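Local coordinates for nodulation protein S (Bradyrhizobium sp., PDB 3OFK) that probably transfers methyl groups from S-adenosyl-L-methionine in Nod factor synthesis, as a SAM-dependent N-methyltransferase, at residues N32-L45 and V186-A200. Sequence-based numbering, arbitrary orientation.
Sequences NPFERERHTQLLRL and VQCQGQSADEDCLLA. With SAH (S-adenosyl-L-homocysteine), chain E.
The F34 ring lies flat against the side chain of E195. CB of E195 stands 3.7 Å from the ring centroid, only 3° off the normal, a CH-pi contact over one face. The carboxylate plane is nearly parallel to the ring (9°). At the ring edge, CE1 of F34 meets the backbone O of C188 at 3.4 Å, and CZ packs on CB of C197. CG of F34 is anti to the backbone N (chi1 162°), which turns the ring toward the two strands.

E195 runs on, extended beyond CG, to the start of the helix. Its OE2 takes a nearly straight bond from N32 ND2 (2.9 Å). The donor sits above the carboxylate plane. N32 is also the N-cap: its OD1 accepts from F34 N. A water bridges N32 OD1 and E195 OE1, and OE1 takes the backbone N-H of Q191 as well.

R38 lies alongside C197: its CD is 3.7 Å from C197 SG, while C188 SG sits against the R38 backbone at CA. The guanidinium then grips E35 OE1 side-on through NE and NH2, a salt bridge, and gives NH1 and NH2 to the carboxylate of SAH. H39 NE2 binds OXT of that carboxylate at its own ring edge. A methionine at R38 would probably leave E35 without its mate and the SAH carboxylate with a weaker hold.

Further along, CD1 of L199 reaches CB of Q41 (3.5 Å). L45 and V186 meet tip to tip, and R44 grips Q41 OE1 with two nitrogens beside V186.

Helix 33-46 thus covers strands 181-189 and 196-203, the antiparallel pair at one edge of the Rossmann-like methyltransferase sheet. Helix 169-179 packs on L198 and A200, while helix 64-69 flanks H39, L42 and L43.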
ATOM      1  N   ASN A  32      14.304  -3.399  -8.632  1.00 51.00           N
ATOM      2  CA  ASN A  32      13.696  -4.642  -9.127  1.00 51.60           C
ATOM      3  C   ASN A  32      12.711  -4.352 -10.258  1.00 50.11           C
ATOM      4  O   ASN A  32      11.713  -3.643 -10.046  1.00 46.80           O
ATOM      5  CB  ASN A  32      12.983  -5.363  -8.000  1.00 50.55           C
ATOM      6  CG  ASN A  32      12.596  -6.785  -8.351  1.00 50.18           C
ATOM      7  OD1 ASN A  32      12.675  -7.226  -9.494  1.00 50.75           O
ATOM      8  ND2 ASN A  32      12.136  -7.508  -7.342  1.00 53.13           N
ATOM      9  N   PRO A  33      13.003  -4.855 -11.461  1.00 52.70           N
ATOM     10  CA  PRO A  33      12.067  -4.650 -12.569  1.00 53.37           C
ATOM     11  C   PRO A  33      10.619  -5.067 -12.263  1.00 52.04           C
ATOM     12  O   PRO A  33       9.696  -4.412 -12.737  1.00 51.07           O
ATOM     13  CB  PRO A  33      12.664  -5.492 -13.706  1.00 56.95           C
ATOM     14  CG  PRO A  33      13.749  -6.314 -13.099  1.00 58.85           C
ATOM     15  CD  PRO A  33      14.191  -5.632 -11.871  1.00 54.81           C
ATOM     16  N   PHE A  34      10.426  -6.115 -11.453  1.00 52.61           N
ATOM     17  CA  PHE A  34       9.085  -6.540 -11.024  1.00 51.24           C
ATOM     18  C   PHE A  34       8.409  -5.472 -10.179  1.00 47.88           C
ATOM     19  O   PHE A  34       7.216  -5.212 -10.326  1.00 45.93           O
ATOM     20  CB  PHE A  34       9.153  -7.856 -10.234  1.00 52.60           C
ATOM     21  CG  PHE A  34       7.917  -8.138  -9.401  1.00 53.93           C
ATOM     22  CD1 PHE A  34       6.745  -8.593  -9.995  1.00 59.95           C
ATOM     23  CD2 PHE A  34       7.931  -7.954  -8.014  1.00 54.78           C
ATOM     24  CE1 PHE A  34       5.609  -8.871  -9.221  1.00 59.91           C
ATOM     25  CE2 PHE A  34       6.799  -8.226  -7.238  1.00 54.49           C
ATOM     26  CZ  PHE A  34       5.638  -8.669  -7.838  1.00 57.07           C
ATOM     27  N   GLU A  35       9.175  -4.853  -9.288  1.00 46.18           N
ATOM     28  CA  GLU A  35       8.608  -3.809  -8.442  1.00 43.87           C
ATOM     29  C   GLU A  35       8.298  -2.580  -9.284  1.00 43.05           C
ATOM     30  O   GLU A  35       7.267  -1.958  -9.088  1.00 41.11           O
ATOM     31  CB  GLU A  35       9.526  -3.493  -7.249  1.00 44.25           C
ATOM     32  CG  GLU A  35       9.812  -4.689  -6.331  1.00 43.57           C
ATOM     33  CD  GLU A  35       8.610  -5.133  -5.530  1.00 45.43           C
ATOM     34  OE1 GLU A  35       7.566  -4.447  -5.550  1.00 41.52           O
ATOM     35  OE2 GLU A  35       8.712  -6.171  -4.865  1.00 50.63           O
ATOM     36  N   ARG A  36       9.147  -2.280 -10.277  1.00 45.71           N
ATOM     37  CA  ARG A  36       8.843  -1.162 -11.185  1.00 46.36           C
ATOM     38  C   ARG A  36       7.542  -1.422 -11.967  1.00 46.78           C
ATOM     39  O   ARG A  36       6.694  -0.524 -12.035  1.00 43.97           O
ATOM     40  CB  ARG A  36      10.026  -0.829 -12.128  1.00 49.00           C
ATOM     41  CG  ARG A  36      11.278  -0.267 -11.418  1.00 52.62           C
ATOM     42  CD  ARG A  36      12.368   0.251 -12.418  1.00 56.51           C
ATOM     43  NE  ARG A  36      12.947  -0.794 -13.295  1.00 65.67           N
ATOM     44  CZ  ARG A  36      14.075  -1.487 -13.067  1.00 66.26           C
ATOM     45  NH1 ARG A  36      14.800  -1.313 -11.966  1.00 70.37           N
ATOM     46  NH2 ARG A  36      14.494  -2.374 -13.957  1.00 67.57           N
ATOM     47  N   GLU A  37       7.389  -2.648 -12.523  1.00 48.69           N
ATOM     48  CA  GLU A  37       6.156  -3.056 -13.242  1.00 49.86           C
ATOM     49  C   GLU A  37       4.925  -3.038 -12.319  1.00 47.22           C
ATOM     50  O   GLU A  37       3.839  -2.626 -12.733  1.00 46.15           O
ATOM     51  CB  GLU A  37       6.254  -4.444 -13.901  1.00 52.35           C
ATOM     52  CG  GLU A  37       5.373  -4.507 -15.155  1.00 58.36           C
ATOM     53  CD  GLU A  37       4.791  -5.869 -15.471  1.00 69.37           C
ATOM     54  OE1 GLU A  37       5.503  -6.890 -15.317  1.00 68.80           O
ATOM     55  OE2 GLU A  37       3.608  -5.908 -15.895  1.00 71.88           O
ATOM     56  N   ARG A  38       5.105  -3.478 -11.078  1.00 45.95           N
ATOM     57  CA  ARG A  38       4.013  -3.406 -10.105  1.00 45.37           C
ATOM     58  C   ARG A  38       3.544  -1.975  -9.868  1.00 43.42           C
ATOM     59  O   ARG A  38       2.341  -1.697  -9.836  1.00 42.62           O
ATOM     60  CB  ARG A  38       4.428  -4.023  -8.762  1.00 44.36           C
ATOM     61  CG  ARG A  38       3.309  -4.134  -7.785  1.00 42.90           C
ATOM     62  CD  ARG A  38       3.755  -4.880  -6.529  1.00 41.71           C
ATOM     63  NE  ARG A  38       4.830  -4.196  -5.808  1.00 37.96           N
ATOM     64  CZ  ARG A  38       4.687  -3.114  -5.020  1.00 43.46           C
ATOM     65  NH1 ARG A  38       3.506  -2.520  -4.810  1.00 39.95           N
ATOM     66  NH2 ARG A  38       5.759  -2.613  -4.423  1.00 40.31           N
ATOM     67  N   HIS A  39       4.518  -1.088  -9.681  1.00 42.33           N
ATOM     68  CA  HIS A  39       4.268   0.322  -9.562  1.00 40.68           C
ATOM     69  C   HIS A  39       3.605   0.937 -10.776  1.00 41.93           C
ATOM     70  O   HIS A  39       2.771   1.826 -10.631  1.00 40.84           O
ATOM     71  CB  HIS A  39       5.575   1.057  -9.280  1.00 40.58           C
ATOM     72  CG  HIS A  39       5.982   1.040  -7.847  1.00 39.22           C
ATOM     73  ND1 HIS A  39       6.994   1.839  -7.356  1.00 42.05           N
ATOM     74  CD2 HIS A  39       5.472   0.380  -6.782  1.00 38.92           C
ATOM     75  CE1 HIS A  39       7.121   1.634  -6.058  1.00 37.52           C
ATOM     76  NE2 HIS A  39       6.196   0.768  -5.683  1.00 35.02           N
ATOM     77  N   THR A  40       3.992   0.489 -11.966  1.00 43.66           N
ATOM     78  CA  THR A  40       3.339   0.922 -13.205  1.00 45.77           C
ATOM     79  C   THR A  40       1.855   0.557 -13.154  1.00 45.76           C
ATOM     80  O   THR A  40       1.004   1.417 -13.399  1.00 44.50           O
ATOM     81  CB  THR A  40       4.039   0.344 -14.462  1.00 48.63           C
ATOM     82  OG1 THR A  40       5.402   0.800 -14.497  1.00 45.50           O
ATOM     83  CG2 THR A  40       3.330   0.779 -15.732  1.00 49.87           C
ATOM     84  N   GLN A  41       1.550  -0.695 -12.777  1.00 45.68           N
ATOM     85  CA  GLN A  41       0.152  -1.118 -12.622  1.00 46.56           C
ATOM     86  C   GLN A  41      -0.579  -0.374 -11.521  1.00 44.42           C
ATOM     87  O   GLN A  41      -1.708   0.074 -11.678  1.00 45.21           O
ATOM     88  CB  GLN A  41       0.055  -2.631 -12.342  1.00 47.92           C
ATOM     89  CG  GLN A  41       0.428  -3.530 -13.531  1.00 48.15           C
ATOM     90  CD  GLN A  41      -0.273  -3.151 -14.810  1.00 54.17           C
ATOM     91  OE1 GLN A  41      -1.443  -2.753 -14.799  1.00 51.00           O
ATOM     92  NE2 GLN A  41       0.440  -3.276 -15.936  1.00 53.76           N
ATOM     93  N   LEU A  42       0.065  -0.261 -10.389  1.00 43.07           N
ATOM     94  CA  LEU A  42      -0.506   0.500  -9.285  1.00 41.32           C
ATOM     95  C   LEU A  42      -0.836   1.968  -9.701  1.00 41.13           C
ATOM     96  O   LEU A  42      -1.930   2.459  -9.419  1.00 40.08           O
ATOM     97  CB  LEU A  42       0.445   0.430  -8.076  1.00 41.29           C
ATOM     98  CG  LEU A  42      -0.169   0.663  -6.706  1.00 38.41           C
ATOM     99  CD1 LEU A  42      -0.999  -0.557  -6.280  1.00 38.96           C
ATOM    100  CD2 LEU A  42       0.891   0.975  -5.683  1.00 40.35           C
ATOM    101  N   LEU A  43       0.087   2.646 -10.397  1.00 40.64           N
ATOM    102  CA  LEU A  43      -0.170   4.012 -10.870  1.00 40.02           C
ATOM    103  C   LEU A  43      -1.240   4.027 -11.974  1.00 41.39           C
ATOM    104  O   LEU A  43      -2.078   4.905 -11.954  1.00 41.20           O
ATOM    105  CB  LEU A  43       1.106   4.731 -11.347  1.00 39.64           C
ATOM    106  CG  LEU A  43       0.984   6.240 -11.639  1.00 40.37           C
ATOM    107  CD1 LEU A  43       0.583   7.045 -10.410  1.00 34.34           C
ATOM    108  CD2 LEU A  43       2.263   6.800 -12.172  1.00 41.51           C
ATOM    109  N   ARG A  44      -1.234   3.046 -12.891  1.00 43.57           N
ATOM    110  CA  ARG A  44      -2.241   3.002 -13.957  1.00 45.30           C
ATOM    111  C   ARG A  44      -3.626   2.937 -13.332  1.00 44.93           C
ATOM    112  O   ARG A  44      -4.528   3.679 -13.728  1.00 44.85           O
ATOM    113  CB  ARG A  44      -2.049   1.806 -14.920  1.00 47.54           C
ATOM    114  CG  ARG A  44      -3.149   1.679 -15.981  1.00 51.18           C
ATOM    115  CD  ARG A  44      -2.951   0.464 -16.889  1.00 56.83           C
ATOM    116  NE  ARG A  44      -3.041  -0.802 -16.154  1.00 61.39           N
ATOM    117  CZ  ARG A  44      -4.181  -1.407 -15.813  1.00 59.90           C
ATOM    118  NH1 ARG A  44      -5.351  -0.867 -16.123  1.00 58.14           N
ATOM    119  NH2 ARG A  44      -4.154  -2.563 -15.148  1.00 58.73           N
ATOM    120  N   LEU A  45      -3.784   2.054 -12.345  1.00 44.38           N
ATOM    121  CA  LEU A  45      -5.048   1.946 -11.632  1.00 44.87           C
ATOM    122  C   LEU A  45      -5.386   3.251 -10.906  1.00 43.64           C
ATOM    123  O   LEU A  45      -6.539   3.638 -10.866  1.00 45.44           O
ATOM    124  CB  LEU A  45      -5.031   0.758 -10.640  1.00 44.43           C
ATOM    125  CG  LEU A  45      -4.914  -0.671 -11.219  1.00 46.82           C
ATOM    126  CD1 LEU A  45      -4.835  -1.770 -10.133  1.00 46.83           C
ATOM    127  CD2 LEU A  45      -6.041  -0.932 -12.166  1.00 43.74           C
ATOM    128  N   VAL A 186      -5.688  -6.730 -11.760  1.00 52.23           N
ATOM    129  CA  VAL A 186      -4.530  -7.105 -12.565  1.00 54.10           C
ATOM    130  C   VAL A 186      -3.627  -7.994 -11.783  1.00 53.76           C
ATOM    131  O   VAL A 186      -3.433  -7.809 -10.603  1.00 51.24           O
ATOM    132  CB  VAL A 186      -3.612  -5.905 -13.011  1.00 55.02           C
ATOM    133  CG1 VAL A 186      -3.670  -5.717 -14.513  1.00 55.65           C
ATOM    134  CG2 VAL A 186      -3.917  -4.612 -12.248  1.00 49.01           C
ATOM    135  N   GLN A 187      -3.017  -8.920 -12.490  1.00 56.36           N
ATOM    136  CA  GLN A 187      -2.001  -9.765 -11.930  1.00 57.30           C
ATOM    137  C   GLN A 187      -0.629  -9.251 -12.344  1.00 58.78           C
ATOM    138  O   GLN A 187      -0.470  -8.688 -13.427  1.00 60.60           O
ATOM    139  CB  GLN A 187      -2.203 -11.170 -12.464  1.00 60.03           C
ATOM    140  CG  GLN A 187      -1.477 -12.203 -11.672  1.00 62.29           C
ATOM    141  CD  GLN A 187      -1.852 -13.598 -12.102  1.00 67.05           C
ATOM    142  OE1 GLN A 187      -2.821 -13.788 -12.853  1.00 63.96           O
ATOM    143  NE2 GLN A 187      -1.093 -14.589 -11.623  1.00 67.50           N
ATOM    144  N   CYS A 188       0.365  -9.472 -11.496  1.00 58.13           N
ATOM    145  CA  CYS A 188       1.691  -8.993 -11.749  1.00 59.44           C
ATOM    146  C   CYS A 188       2.697 -10.059 -11.350  1.00 59.97           C
ATOM    147  O   CYS A 188       2.752 -10.438 -10.198  1.00 58.60           O
ATOM    148  CB  CYS A 188       1.899  -7.734 -10.909  1.00 57.59           C
ATOM    149  SG  CYS A 188       2.684  -6.485 -11.804  1.00 63.88           S
ATOM    150  N   GLN A 189       3.517 -10.530 -12.277  1.00 63.00           N
ATOM    151  CA  GLN A 189       4.406 -11.642 -11.961  1.00 64.46           C
ATOM    152  C   GLN A 189       5.846 -11.373 -12.338  1.00 66.51           C
ATOM    153  O   GLN A 189       6.114 -10.815 -13.391  1.00 68.64           O
ATOM    154  CB  GLN A 189       3.919 -12.900 -12.663  1.00 67.36           C
ATOM    155  CG  GLN A 189       2.560 -13.337 -12.209  1.00 66.60           C
ATOM    156  CD  GLN A 189       2.361 -14.823 -12.337  1.00 74.40           C
ATOM    157  OE1 GLN A 189       2.121 -15.507 -11.345  1.00 79.77           O
ATOM    158  NE2 GLN A 189       2.490 -15.337 -13.552  1.00 72.83           N
ATOM    159  N   GLY A 190       6.765 -11.803 -11.485  1.00 66.59           N
ATOM    160  CA  GLY A 190       8.184 -11.570 -11.705  1.00 69.44           C
ATOM    161  C   GLY A 190       8.968 -12.820 -12.043  1.00 73.70           C
ATOM    162  O   GLY A 190       8.627 -13.536 -12.976  1.00 76.60           O
ATOM    163  N   GLN A 191      10.032 -13.067 -11.283  1.00 75.03           N
ATOM    164  CA  GLN A 191      10.989 -14.132 -11.581  1.00 79.58           C
ATOM    165  C   GLN A 191      10.745 -15.377 -10.741  1.00 79.69           C
ATOM    166  O   GLN A 191      11.248 -16.446 -11.061  1.00 82.68           O
ATOM    167  CB  GLN A 191      12.418 -13.632 -11.341  1.00 81.23           C
ATOM    168  CG  GLN A 191      13.153 -13.177 -12.589  1.00 85.86           C
ATOM    169  CD  GLN A 191      14.259 -14.141 -13.008  1.00 94.81           C
ATOM    170  OE1 GLN A 191      14.464 -14.395 -14.199  1.00 98.70           O
ATOM    171  NE2 GLN A 191      14.983 -14.682 -12.026  1.00 97.99           N
ATOM    172  N   SER A 192       9.972 -15.244  -9.673  1.00 76.39           N
ATOM    173  CA  SER A 192       9.794 -16.343  -8.741  1.00 76.97           C
ATOM    174  C   SER A 192       8.383 -16.389  -8.168  1.00 73.86           C
ATOM    175  O   SER A 192       7.543 -15.506  -8.430  1.00 71.43           O
ATOM    176  CB  SER A 192      10.797 -16.202  -7.598  1.00 76.79           C
ATOM    177  OG  SER A 192      10.443 -15.090  -6.776  1.00 74.94           O
ATOM    178  N   ALA A 193       8.139 -17.424  -7.371  1.00 74.16           N
ATOM    179  CA  ALA A 193       6.876 -17.578  -6.667  1.00 71.71           C
ATOM    180  C   ALA A 193       6.613 -16.377  -5.740  1.00 67.75           C
ATOM    181  O   ALA A 193       5.463 -15.943  -5.608  1.00 65.79           O
ATOM    182  CB  ALA A 193       6.863 -18.901  -5.888  1.00 73.01           C
ATOM    183  N   ASP A 194       7.674 -15.833  -5.125  1.00 67.47           N
ATOM    184  CA  ASP A 194       7.597 -14.605  -4.275  1.00 64.58           C
ATOM    185  C   ASP A 194       7.134 -13.341  -5.014  1.00 61.54           C
ATOM    186  O   ASP A 194       6.735 -12.354  -4.382  1.00 59.06           O
ATOM    187  CB  ASP A 194       8.982 -14.264  -3.676  1.00 66.44           C
ATOM    188  CG  ASP A 194       9.363 -15.124  -2.467  1.00 70.52           C
ATOM    189  OD1 ASP A 194      10.364 -14.751  -1.800  1.00 78.17           O
ATOM    190  OD2 ASP A 194       8.701 -16.154  -2.190  1.00 71.90           O
ATOM    191  N   GLU A 195       7.266 -13.342  -6.338  1.00 62.48           N
ATOM    192  CA  GLU A 195       6.913 -12.190  -7.165  1.00 60.67           C
ATOM    193  C   GLU A 195       5.638 -12.500  -7.917  1.00 60.41           C
ATOM    194  O   GLU A 195       5.654 -12.843  -9.111  1.00 62.57           O
ATOM    195  CB  GLU A 195       8.077 -11.790  -8.098  1.00 62.93           C
ATOM    196  CG  GLU A 195       9.191 -11.078  -7.331  1.00 60.40           C
ATOM    197  CD  GLU A 195      10.485 -10.859  -8.099  1.00 64.56           C
ATOM    198  OE1 GLU A 195      10.601 -11.194  -9.310  1.00 60.14           O
ATOM    199  OE2 GLU A 195      11.416 -10.341  -7.459  1.00 63.06           O
ATOM    200  N   ASP A 196       4.527 -12.411  -7.185  1.00 58.03           N
ATOM    201  CA  ASP A 196       3.224 -12.741  -7.751  1.00 58.16           C
ATOM    202  C   ASP A 196       2.132 -12.032  -7.010  1.00 54.88           C
ATOM    203  O   ASP A 196       1.694 -12.477  -5.948  1.00 54.71           O
ATOM    204  CB  ASP A 196       2.973 -14.242  -7.731  1.00 60.40           C
ATOM    205  CG  ASP A 196       1.647 -14.626  -8.381  1.00 60.14           C
ATOM    206  OD1 ASP A 196       0.986 -13.783  -9.039  1.00 56.14           O
ATOM    207  OD2 ASP A 196       1.262 -15.799  -8.237  1.00 71.37           O
ATOM    208  N   CYS A 197       1.678 -10.949  -7.627  1.00 53.75           N
ATOM    209  CA  CYS A 197       0.915  -9.908  -6.991  1.00 51.18           C
ATOM    210  C   CYS A 197      -0.439  -9.803  -7.647  1.00 50.47           C
ATOM    211  O   CYS A 197      -0.568  -9.987  -8.854  1.00 52.18           O
ATOM    212  CB  CYS A 197       1.649  -8.587  -7.200  1.00 50.63           C
ATOM    213  SG  CYS A 197       0.810  -7.185  -6.522  1.00 56.10           S
ATOM    214  N   LEU A 198      -1.441  -9.491  -6.848  1.00 48.42           N
ATOM    215  CA  LEU A 198      -2.783  -9.219  -7.352  1.00 48.70           C
ATOM    216  C   LEU A 198      -3.080  -7.790  -6.975  1.00 46.75           C
ATOM    217  O   LEU A 198      -2.832  -7.404  -5.845  1.00 44.59           O
ATOM    218  CB  LEU A 198      -3.809 -10.149  -6.694  1.00 49.13           C
ATOM    219  CG  LEU A 198      -5.158 -10.378  -7.379  1.00 49.55           C
ATOM    220  CD1 LEU A 198      -5.016 -10.724  -8.873  1.00 50.91           C
ATOM    221  CD2 LEU A 198      -5.867 -11.499  -6.643  1.00 51.60           C
ATOM    222  N   LEU A 199      -3.541  -7.001  -7.943  1.00 47.07           N
ATOM    223  CA  LEU A 199      -4.001  -5.655  -7.684  1.00 46.27           C
ATOM    224  C   LEU A 199      -5.438  -5.576  -8.114  1.00 46.52           C
ATOM    225  O   LEU A 199      -5.836  -6.205  -9.104  1.00 49.26           O
ATOM    226  CB  LEU A 199      -3.187  -4.613  -8.474  1.00 47.02           C
ATOM    227  CG  LEU A 199      -1.664  -4.750  -8.519  1.00 50.75           C
ATOM    228  CD1 LEU A 199      -0.994  -3.492  -9.120  1.00 57.84           C
ATOM    229  CD2 LEU A 199      -1.174  -4.972  -7.128  1.00 59.74           C
ATOM    230  N   ALA A 200      -6.211  -4.800  -7.370  1.00 44.94           N
ATOM    231  CA  ALA A 200      -7.612  -4.548  -7.680  1.00 45.16           C
ATOM    232  C   ALA A 200      -7.959  -3.105  -7.302  1.00 44.39           C
ATOM    233  O   ALA A 200      -7.506  -2.571  -6.277  1.00 42.79           O
ATOM    234  CB  ALA A 200      -8.521  -5.536  -6.933  1.00 44.53           C
TER
HETATM  235  N   SAH E 217       3.042   0.952  -0.638  1.00 32.84           N
HETATM  236  CA  SAH E 217       4.438   0.980  -1.062  1.00 33.52           C
HETATM  237  CB  SAH E 217       5.335   0.525   0.086  1.00 32.17           C
HETATM  238  CG  SAH E 217       5.250  -0.913   0.572  1.00 34.19           C
HETATM  239  SD  SAH E 217       6.525  -1.390   1.791  1.00 34.45           S
HETATM  240  C   SAH E 217       4.724   0.149  -2.322  1.00 33.78           C
HETATM  241  O   SAH E 217       3.905  -0.668  -2.749  1.00 33.87           O
HETATM  242  OXT SAH E 217       5.783   0.286  -2.932  1.00 32.80           O
HETATM  243  C5' SAH E 217       5.413  -1.364   3.235  1.00 33.43           C
HETATM  244  C4' SAH E 217       5.293  -0.075   4.024  1.00 35.23           C
HETATM  245  O4' SAH E 217       4.198  -0.202   4.931  1.00 32.34           O
HETATM  246  C3' SAH E 217       6.527   0.271   4.856  1.00 32.65           C
HETATM  247  O3' SAH E 217       6.826   1.667   4.723  1.00 31.55           O
HETATM  248  C2' SAH E 217       6.082  -0.079   6.286  1.00 31.85           C
HETATM  249  O2' SAH E 217       6.741   0.696   7.257  1.00 32.22           O
HETATM  250  C1' SAH E 217       4.616   0.247   6.209  1.00 30.19           C
HETATM  251  N9  SAH E 217       3.713  -0.345   7.222  1.00 31.03           N
HETATM  252  C8  SAH E 217       3.747  -1.618   7.733  1.00 31.85           C
HETATM  253  N7  SAH E 217       2.713  -1.753   8.591  1.00 26.12           N
HETATM  254  C5  SAH E 217       2.019  -0.602   8.635  1.00 34.67           C
HETATM  255  C6  SAH E 217       0.854  -0.280   9.332  1.00 31.12           C
HETATM  256  N6  SAH E 217       0.328  -1.191  10.197  1.00 31.78           N
HETATM  257  N1  SAH E 217       0.344   0.986   9.184  1.00 36.19           N
HETATM  258  C2  SAH E 217       0.955   1.885   8.315  1.00 37.13           C
HETATM  259  N3  SAH E 217       2.098   1.529   7.606  1.00 32.93           N
HETATM  260  C4  SAH E 217       2.615   0.289   7.751  1.00 31.74           C
HETATM  261  O   HOH W   1      12.996  -9.782 -10.315  1.00 23.81           O